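Local coordinates for protein 4-alpha-glucanotransferase (Aquifex aeolicus, PDB 1TZ7) that is an amylomaltase (D-enzyme), a member of the 4-alpha-glucanotransferase family built around a parallel eight-stranded beta/alpha barrel, at residues D226-Y230 against W289-V293; L305-F311 against T336-K340. All coordinates share one frame; numbering follows the deposited sequence.

Contact 1. Residues D226-Y230 against W289-V293; sequences DLPMY and WIRRV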
ATOM      1  N   ASP A 226       0.394  -3.025  -3.009  1.00 40.04           N
ATOM      2  CA  ASP A 226       1.381  -1.970  -2.931  1.00 37.43           C
ATOM      3  C   ASP A 226       2.533  -2.410  -2.036  1.00 34.96           C
ATOM      4  O   ASP A 226       2.328  -2.752  -0.870  1.00 38.71           O
ATOM      5  CB  ASP A 226       0.740  -0.702  -2.371  1.00 39.26           C
ATOM      6  CG  ASP A 226       1.564   0.541  -2.641  1.00 44.45           C
ATOM      7  OD1 ASP A 226       0.967   1.642  -2.728  1.00 43.59           O
ATOM      8  OD2 ASP A 226       2.809   0.521  -2.779  1.00 50.00           O
ATOM      9  N   LEU A 227       3.740  -2.410  -2.594  1.00 35.44           N
ATOM     10  CA  LEU A 227       4.941  -2.831  -1.863  1.00 40.05           C
ATOM     11  C   LEU A 227       5.822  -1.633  -1.581  1.00 37.52           C
ATOM     12  O   LEU A 227       6.461  -1.106  -2.489  1.00 37.58           O
ATOM     13  CB  LEU A 227       5.733  -3.854  -2.684  1.00 38.82           C
ATOM     14  CG  LEU A 227       5.479  -5.318  -2.356  1.00 51.85           C
ATOM     15  CD1 LEU A 227       4.119  -5.740  -2.870  1.00 53.94           C
ATOM     16  CD2 LEU A 227       6.579  -6.196  -2.947  1.00 47.95           C
ATOM     17  N   PRO A 228       5.866  -1.195  -0.326  1.00 37.17           N
ATOM     18  CA  PRO A 228       6.791  -0.140   0.074  1.00 31.04           C
ATOM     19  C   PRO A 228       8.231  -0.544  -0.197  1.00 27.42           C
ATOM     20  O   PRO A 228       8.568  -1.708  -0.047  1.00 30.73           O
ATOM     21  CB  PRO A 228       6.539  -0.006   1.585  1.00 38.74           C
ATOM     22  CG  PRO A 228       5.199  -0.594   1.803  1.00 31.40           C
ATOM     23  CD  PRO A 228       5.048  -1.670   0.801  1.00 35.23           C
ATOM     24  N   MET A 229       9.064   0.411  -0.596  1.00 27.23           N
ATOM     25  CA  MET A 229      10.466   0.127  -0.879  1.00 26.93           C
ATOM     26  C   MET A 229      11.143  -0.421   0.369  1.00 30.68           C
ATOM     27  O   MET A 229      11.869  -1.410   0.309  1.00 29.62           O
ATOM     28  CB  MET A 229      11.178   1.392  -1.344  1.00 27.94           C
ATOM     29  CG  MET A 229      12.713   1.270  -1.438  1.00 33.81           C
ATOM     30  SD  MET A 229      13.282  -0.042  -2.560  1.00 38.99           S
ATOM     31  CE  MET A 229      12.876   0.666  -4.143  1.00 40.29           C
ATOM     32  N   TYR A 230      10.881   0.235   1.499  1.00 26.50           N
ATOM     33  CA  TYR A 230      11.653   0.049   2.731  1.00 31.12           C
ATOM     34  C   TYR A 230      10.719  -0.345   3.876  1.00 29.94           C
ATOM     35  O   TYR A 230       9.577   0.109   3.933  1.00 30.82           O
ATOM     36  CB  TYR A 230      12.337   1.361   3.124  1.00 26.34           C
ATOM     37  CG  TYR A 230      13.475   1.804   2.228  1.00 29.34           C
ATOM     38  CD1 TYR A 230      13.423   3.028   1.560  1.00 28.69           C
ATOM     39  CD2 TYR A 230      14.611   1.024   2.075  1.00 26.35           C
ATOM     40  CE1 TYR A 230      14.466   3.449   0.752  1.00 35.00           C
ATOM     41  CE2 TYR A 230      15.659   1.435   1.268  1.00 38.62           C
ATOM     42  CZ  TYR A 230      15.581   2.653   0.611  1.00 30.21           C
ATOM     43  OH  TYR A 230      16.617   3.065  -0.187  1.00 31.02           O
ATOM     44  N   TRP A 289      13.961 -10.571  -1.180  1.00 24.79           N
ATOM     45  CA  TRP A 289      13.067  -9.882  -2.104  1.00 26.22           C
ATOM     46  C   TRP A 289      12.155 -10.869  -2.833  1.00 28.74           C
ATOM     47  O   TRP A 289      10.985 -10.588  -3.063  1.00 28.21           O
ATOM     48  CB  TRP A 289      13.871  -9.049  -3.114  1.00 30.99           C
ATOM     49  CG  TRP A 289      14.042  -7.637  -2.680  1.00 30.22           C
ATOM     50  CD1 TRP A 289      15.175  -7.062  -2.180  1.00 32.35           C
ATOM     51  CD2 TRP A 289      13.042  -6.616  -2.683  1.00 27.80           C
ATOM     52  NE1 TRP A 289      14.942  -5.740  -1.880  1.00 37.24           N
ATOM     53  CE2 TRP A 289      13.638  -5.441  -2.181  1.00 36.25           C
ATOM     54  CE3 TRP A 289      11.695  -6.569  -3.070  1.00 38.60           C
ATOM     55  CZ2 TRP A 289      12.937  -4.242  -2.052  1.00 30.84           C
ATOM     56  CZ3 TRP A 289      11.002  -5.372  -2.939  1.00 42.37           C
ATOM     57  CH2 TRP A 289      11.623  -4.232  -2.439  1.00 33.38           C
ATOM     58  N   ILE A 290      12.698 -12.024  -3.186  1.00 25.13           N
ATOM     59  CA  ILE A 290      11.904 -13.085  -3.789  1.00 27.52           C
ATOM     60  C   ILE A 290      10.790 -13.536  -2.839  1.00 25.04           C
ATOM     61  O   ILE A 290       9.654 -13.722  -3.254  1.00 27.85           O
ATOM     62  CB  ILE A 290      12.805 -14.279  -4.162  1.00 27.71           C
ATOM     63  CG1 ILE A 290      13.642 -13.933  -5.394  1.00 29.06           C
ATOM     64  CG2 ILE A 290      11.952 -15.545  -4.423  1.00 25.68           C
ATOM     65  CD1 ILE A 290      14.844 -14.822  -5.584  1.00 25.90           C
ATOM     66  N   ARG A 291      11.128 -13.705  -1.562  1.00 26.10           N
ATOM     67  CA  ARG A 291      10.139 -14.101  -0.558  1.00 28.64           C
ATOM     68  C   ARG A 291       9.060 -13.024  -0.376  1.00 24.84           C
ATOM     69  O   ARG A 291       7.894 -13.343  -0.169  1.00 25.93           O
ATOM     70  CB  ARG A 291      10.821 -14.405   0.784  1.00 25.83           C
ATOM     71  CG  ARG A 291      11.477 -15.796   0.845  1.00 48.63           C
ATOM     72  CD  ARG A 291      11.579 -16.374   2.249  1.00 69.15           C
ATOM     73  NE  ARG A 291      12.288 -15.478   3.164  1.00 84.37           N
ATOM     74  CZ  ARG A 291      13.618 -15.366   3.238  1.00 84.55           C
ATOM     75  NH1 ARG A 291      14.164 -14.520   4.102  1.00 68.73           N
ATOM     76  NH2 ARG A 291      14.403 -16.101   2.450  1.00 81.44           N
ATOM     77  N   ARG A 292       9.461 -11.752  -0.463  1.00 26.08           N
ATOM     78  CA  ARG A 292       8.506 -10.632  -0.402  1.00 28.89           C
ATOM     79  C   ARG A 292       7.486 -10.728  -1.525  1.00 33.62           C
ATOM     80  O   ARG A 292       6.295 -10.515  -1.315  1.00 28.43           O
ATOM     81  CB  ARG A 292       9.238  -9.292  -0.521  1.00 32.14           C
ATOM     82  CG  ARG A 292       9.704  -8.721   0.766  1.00 43.16           C
ATOM     83  CD  ARG A 292      10.020  -7.234   0.687  1.00 41.76           C
ATOM     84  NE  ARG A 292       8.813  -6.408   0.738  1.00 35.25           N
ATOM     85  CZ  ARG A 292       8.794  -5.096   0.528  1.00 33.41           C
ATOM     86  NH1 ARG A 292       7.652  -4.429   0.604  1.00 33.30           N
ATOM     87  NH2 ARG A 292       9.923  -4.444   0.243  1.00 35.68           N
ATOM     88  N   VAL A 293       7.965 -11.032  -2.724  1.00 29.57           N
ATOM     89  CA  VAL A 293       7.113 -11.069  -3.903  1.00 28.73           C
ATOM     90  C   VAL A 293       6.184 -12.270  -3.838  1.00 24.41           C
ATOM     91  O   VAL A 293       4.986 -12.139  -4.038  1.00 28.33           O
ATOM     92  CB  VAL A 293       7.953 -11.106  -5.206  1.00 30.15           C
ATOM     93  CG1 VAL A 293       7.068 -11.384  -6.424  1.00 33.29           C
ATOM     94  CG2 VAL A 293       8.703  -9.796  -5.383  1.00 33.49           C
TER

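Contact 2. Residues L305-F311 against T336-K340; sequences LDHFRGF and TLFKK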
ATOM      1  N   LEU A 305       5.364  -1.199  -7.240  1.00 29.57           N
ATOM      2  CA  LEU A 305       6.656  -1.040  -6.604  1.00 31.32           C
ATOM      3  C   LEU A 305       6.891   0.414  -6.228  1.00 34.37           C
ATOM      4  O   LEU A 305       7.303   1.242  -7.062  1.00 30.26           O
ATOM      5  CB  LEU A 305       7.765  -1.549  -7.517  1.00 30.62           C
ATOM      6  CG  LEU A 305       7.668  -3.044  -7.886  1.00 34.31           C
ATOM      7  CD1 LEU A 305       8.730  -3.410  -8.892  1.00 34.92           C
ATOM      8  CD2 LEU A 305       7.783  -3.933  -6.632  1.00 39.29           C
ATOM      9  N   ASP A 306       6.613   0.722  -4.969  1.00 30.27           N
ATOM     10  CA  ASP A 306       6.823   2.045  -4.417  1.00 27.97           C
ATOM     11  C   ASP A 306       8.286   2.500  -4.586  1.00 31.14           C
ATOM     12  O   ASP A 306       9.212   1.743  -4.330  1.00 32.92           O
ATOM     13  CB  ASP A 306       6.438   2.036  -2.935  1.00 34.81           C
ATOM     14  CG  ASP A 306       6.744   3.331  -2.244  1.00 41.73           C
ATOM     15  OD1 ASP A 306       6.096   4.351  -2.572  1.00 43.76           O
ATOM     16  OD2 ASP A 306       7.616   3.429  -1.342  1.00 49.92           O
ATOM     17  N   HIS A 307       8.464   3.745  -5.024  1.00 29.50           N
ATOM     18  CA  HIS A 307       9.792   4.319  -5.242  1.00 23.74           C
ATOM     19  C   HIS A 307      10.661   3.404  -6.139  1.00 27.13           C
ATOM     20  O   HIS A 307      11.799   3.058  -5.786  1.00 31.09           O
ATOM     21  CB  HIS A 307      10.498   4.585  -3.901  1.00 26.08           C
ATOM     22  CG  HIS A 307      11.676   5.496  -4.020  1.00 23.71           C
ATOM     23  ND1 HIS A 307      11.623   6.690  -4.709  1.00 27.26           N
ATOM     24  CD2 HIS A 307      12.945   5.386  -3.556  1.00 26.60           C
ATOM     25  CE1 HIS A 307      12.804   7.279  -4.658  1.00 24.62           C
ATOM     26  NE2 HIS A 307      13.625   6.511  -3.964  1.00 27.29           N
ATOM     27  N   PHE A 308      10.111   3.029  -7.293  1.00 28.26           N
ATOM     28  CA  PHE A 308      10.785   2.116  -8.219  1.00 28.22           C
ATOM     29  C   PHE A 308      12.207   2.588  -8.570  1.00 31.83           C
ATOM     30  O   PHE A 308      13.097   1.781  -8.758  1.00 27.24           O
ATOM     31  CB  PHE A 308       9.964   1.961  -9.504  1.00 28.94           C
ATOM     32  CG  PHE A 308      10.630   1.117 -10.547  1.00 22.82           C
ATOM     33  CD1 PHE A 308      10.496  -0.264 -10.532  1.00 28.02           C
ATOM     34  CD2 PHE A 308      11.408   1.702 -11.545  1.00 32.14           C
ATOM     35  CE1 PHE A 308      11.116  -1.049 -11.491  1.00 29.61           C
ATOM     36  CE2 PHE A 308      12.035   0.911 -12.513  1.00 29.64           C
ATOM     37  CZ  PHE A 308      11.885  -0.459 -12.482  1.00 32.79           C
ATOM     38  N   ARG A 309      12.402   3.899  -8.654  1.00 26.16           N
ATOM     39  CA  ARG A 309      13.691   4.451  -9.073  1.00 26.74           C
ATOM     40  C   ARG A 309      14.822   4.055  -8.102  1.00 24.13           C
ATOM     41  O   ARG A 309      15.997   4.070  -8.467  1.00 27.32           O
ATOM     42  CB  ARG A 309      13.606   5.979  -9.198  1.00 32.03           C
ATOM     43  CG  ARG A 309      13.622   6.728  -7.861  1.00 32.44           C
ATOM     44  CD  ARG A 309      14.984   7.265  -7.468  1.00 24.75           C
ATOM     45  NE  ARG A 309      15.529   8.187  -8.476  1.00 31.28           N
ATOM     46  CZ  ARG A 309      16.615   7.938  -9.226  1.00 27.71           C
ATOM     47  NH1 ARG A 309      17.025   8.831 -10.112  1.00 40.81           N
ATOM     48  NH2 ARG A 309      17.284   6.797  -9.091  1.00 34.12           N
ATOM     49  N   GLY A 310      14.451   3.701  -6.871  1.00 26.11           N
ATOM     50  CA  GLY A 310      15.410   3.235  -5.879  1.00 22.92           C
ATOM     51  C   GLY A 310      16.133   1.938  -6.257  1.00 26.50           C
ATOM     52  O   GLY A 310      17.181   1.628  -5.699  1.00 26.96           O
ATOM     53  N   PHE A 311      15.567   1.181  -7.198  1.00 27.48           N
ATOM     54  CA  PHE A 311      16.196  -0.058  -7.665  1.00 26.91           C
ATOM     55  C   PHE A 311      17.348   0.239  -8.634  1.00 28.22           C
ATOM     56  O   PHE A 311      18.218  -0.600  -8.849  1.00 28.51           O
ATOM     57  CB  PHE A 311      15.162  -0.964  -8.336  1.00 30.75           C
ATOM     58  CG  PHE A 311      14.110  -1.498  -7.389  1.00 27.25           C
ATOM     59  CD1 PHE A 311      12.766  -1.214  -7.591  1.00 29.85           C
ATOM     60  CD2 PHE A 311      14.467  -2.286  -6.300  1.00 30.11           C
ATOM     61  CE1 PHE A 311      11.798  -1.704  -6.723  1.00 35.42           C
ATOM     62  CE2 PHE A 311      13.501  -2.773  -5.432  1.00 29.65           C
ATOM     63  CZ  PHE A 311      12.164  -2.480  -5.649  1.00 30.87           C
ATOM     64  N   THR A 336      20.252  -6.813 -12.091  1.00 26.56           N
ATOM     65  CA  THR A 336      20.452  -8.177 -11.594  1.00 28.30           C
ATOM     66  C   THR A 336      19.241  -8.667 -10.805  1.00 27.71           C
ATOM     67  O   THR A 336      18.856  -9.827 -10.909  1.00 29.51           O
ATOM     68  CB  THR A 336      21.729  -8.258 -10.709  1.00 31.69           C
ATOM     69  OG1 THR A 336      22.180  -6.946 -10.368  1.00 47.20           O
ATOM     70  CG2 THR A 336      22.883  -8.844 -11.481  1.00 42.45           C
ATOM     71  N   LEU A 337      18.644  -7.774 -10.020  1.00 25.04           N
ATOM     72  CA  LEU A 337      17.499  -8.128  -9.186  1.00 25.44           C
ATOM     73  C   LEU A 337      16.304  -8.524 -10.032  1.00 28.70           C
ATOM     74  O   LEU A 337      15.653  -9.526  -9.767  1.00 26.75           O
ATOM     75  CB  LEU A 337      17.110  -6.953  -8.278  1.00 30.73           C
ATOM     76  CG  LEU A 337      15.731  -7.059  -7.608  1.00 25.82           C
ATOM     77  CD1 LEU A 337      15.699  -8.215  -6.641  1.00 29.30           C
ATOM     78  CD2 LEU A 337      15.370  -5.762  -6.904  1.00 29.56           C
ATOM     79  N   PHE A 338      16.005  -7.729 -11.042  1.00 22.87           N
ATOM     80  CA  PHE A 338      14.785  -7.927 -11.792  1.00 25.12           C
ATOM     81  C   PHE A 338      14.930  -9.052 -12.823  1.00 21.64           C
ATOM     82  O   PHE A 338      13.951  -9.680 -13.187  1.00 28.31           O
ATOM     83  CB  PHE A 338      14.330  -6.626 -12.444  1.00 25.77           C
ATOM     84  CG  PHE A 338      13.539  -5.744 -11.522  1.00 31.59           C
ATOM     85  CD1 PHE A 338      14.110  -4.618 -10.954  1.00 31.88           C
ATOM     86  CD2 PHE A 338      12.228  -6.055 -11.202  1.00 28.46           C
ATOM     87  CE1 PHE A 338      13.381  -3.816 -10.096  1.00 32.63           C
ATOM     88  CE2 PHE A 338      11.502  -5.257 -10.348  1.00 36.55           C
ATOM     89  CZ  PHE A 338      12.079  -4.139  -9.795  1.00 34.93           C
ATOM     90  N   LYS A 339      16.159  -9.312 -13.268  1.00 26.13           N
ATOM     91  CA  LYS A 339      16.433 -10.485 -14.109  1.00 27.74           C
ATOM     92  C   LYS A 339      16.054 -11.765 -13.364  1.00 30.59           C
ATOM     93  O   LYS A 339      15.441 -12.671 -13.935  1.00 26.01           O
ATOM     94  CB  LYS A 339      17.909 -10.536 -14.514  1.00 29.02           C
ATOM     95  CG  LYS A 339      18.244 -11.672 -15.511  1.00 34.81           C
ATOM     96  CD  LYS A 339      19.612 -11.476 -16.163  1.00 51.67           C
ATOM     97  CE  LYS A 339      19.799 -12.385 -17.392  1.00 60.52           C
ATOM     98  NZ  LYS A 339      18.868 -13.540 -17.397  1.00 63.22           N
ATOM     99  N   LYS A 340      16.414 -11.829 -12.087  1.00 25.53           N
ATOM    100  CA  LYS A 340      16.080 -12.982 -11.260  1.00 34.53           C
ATOM    101  C   LYS A 340      14.593 -13.012 -10.911  1.00 26.10           C
ATOM    102  O   LYS A 340      13.972 -14.064 -10.950  1.00 25.33           O
ATOM    103  CB  LYS A 340      16.915 -12.989  -9.979  1.00 28.97           C
ATOM    104  CG  LYS A 340      17.515 -14.341  -9.650  1.00 47.30           C
ATOM    105  CD  LYS A 340      17.321 -14.697  -8.203  1.00 39.52           C
ATOM    106  CE  LYS A 340      17.737 -16.129  -7.923  1.00 30.01           C
ATOM    107  NZ  LYS A 340      18.703 -16.220  -6.807  1.00 28.19           N
TER

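Contact 1. Residues D226-Y230 against W289-V293
Arg292 runs extended from its helix through chi2 and then bends at chi3 (79°), a turn that brings the end of its guanidinium group onto the backbone carbonyl of Pro228. Both terminal nitrogens grip that one oxygen: NH1 donates to Pro228 O over 2.9 Å (N-H...O 151°), and NH2 reaches Pro228 O at 3.1 Å (143°). The oxygen lies in the guanidinium plane, with NH2 nearly in line with the C=O bond, so the two bonds fix the rotation of the flat group. The nearby positive charge would probably polarise the carbonyl. Leu227, pointing toward the helix, runs antiparallel to the Arg292 side chain and sets CD2 3.9 Å above one face of its guanidinium, displaced from the centre. Pro228 CD also approaches Arg292 NH1, at 3.8 Å. Beside this grip, Met229 SD makes an oblique Met-aromatic contact with Trp289, 4.2 Å from its CZ2, while Met229 O is 3.8 Å from the same CZ2. Arg292 CD lies over one face of the Trp289 indole, displaced toward its margin. The contact thus ties the loop leaving barrel strand 222-227 to helix 287-297. Leu303 of the adjacent strand 302-305 touches both Leu227 and Val293, Leu337 of helix 334-344 packs on Trp289, and Tyr276 hydrogen-bonds to Met229 O and meets Trp289 edge-to-face.

Contact 2. Residues L305-F311 against T336-K340
Leu305, at the end of its barrel strand, opens the contact with Phe338: the two side chains reach toward each other from their own segments, and Leu305 CD1 meets Phe338 at the ring edge, 3.5 Å from its CZ. Beyond it the chain turns into a short 3-10 segment. There the side chain of Phe308, with CG anti to the backbone N (chi1 176°), swings toward the helix and brings CE1 to 3.7 Å from CZ of Phe338. These two rings lie obliquely, their planes at 42° and their centroids 5.5 Å apart. Further along, Phe311 N bonds to Phe308 O, the i to i+3 hydrogen bond of the 3-10 turn. The ring of Phe311 presents a face to the edge of Phe338 in a T-shaped pair, planes at 89°; Phe338 CE1 is 3.6 Å from Phe311 CG, and Phe338 CZ stands above the Phe311 face, away from its centre. One helical residue earlier, Leu337 brings CD2 obliquely to the Phe311 ring, 3.6 Å from its CD2. Phe338 is therefore wedged among Leu305, Phe308 and Phe311, and the three phenylalanines form an aromatic cluster, with Ile371 also touching Phe338 and Val362 and Leu365 of helix 360-368 touching Phe308. No hydrogen bond crosses between the segments: cohesion comes from buried apolar packing, with the weakly polar attraction of the Phe338 C-H edge for the Phe311 face adding some directionality.

The two contacts follow one another in the chain: contact 1 is complete in sequence before contact 2 begins, and their centres are about 10 Å apart. Strand 222-227, helix 287-297 and strand 302-305 come in that order, as do strand 302-305, helix 334-344 and strand 350-352, so together the contacts span two successive crossovers of the parallel barrel. The three strands are neighbours in the sheet. Asp306 N, just after strand 302-305, is 3.1 Å from Leu227 O at the end of strand 222-227, a probable hydrogen bond, and Met229 CE packs 3.6 Å from Phe311 CZ. Both contacts thus pack outer helices against strand ends and loops at the barrel's C-terminal end, which carries the active site in enzymes of this fold.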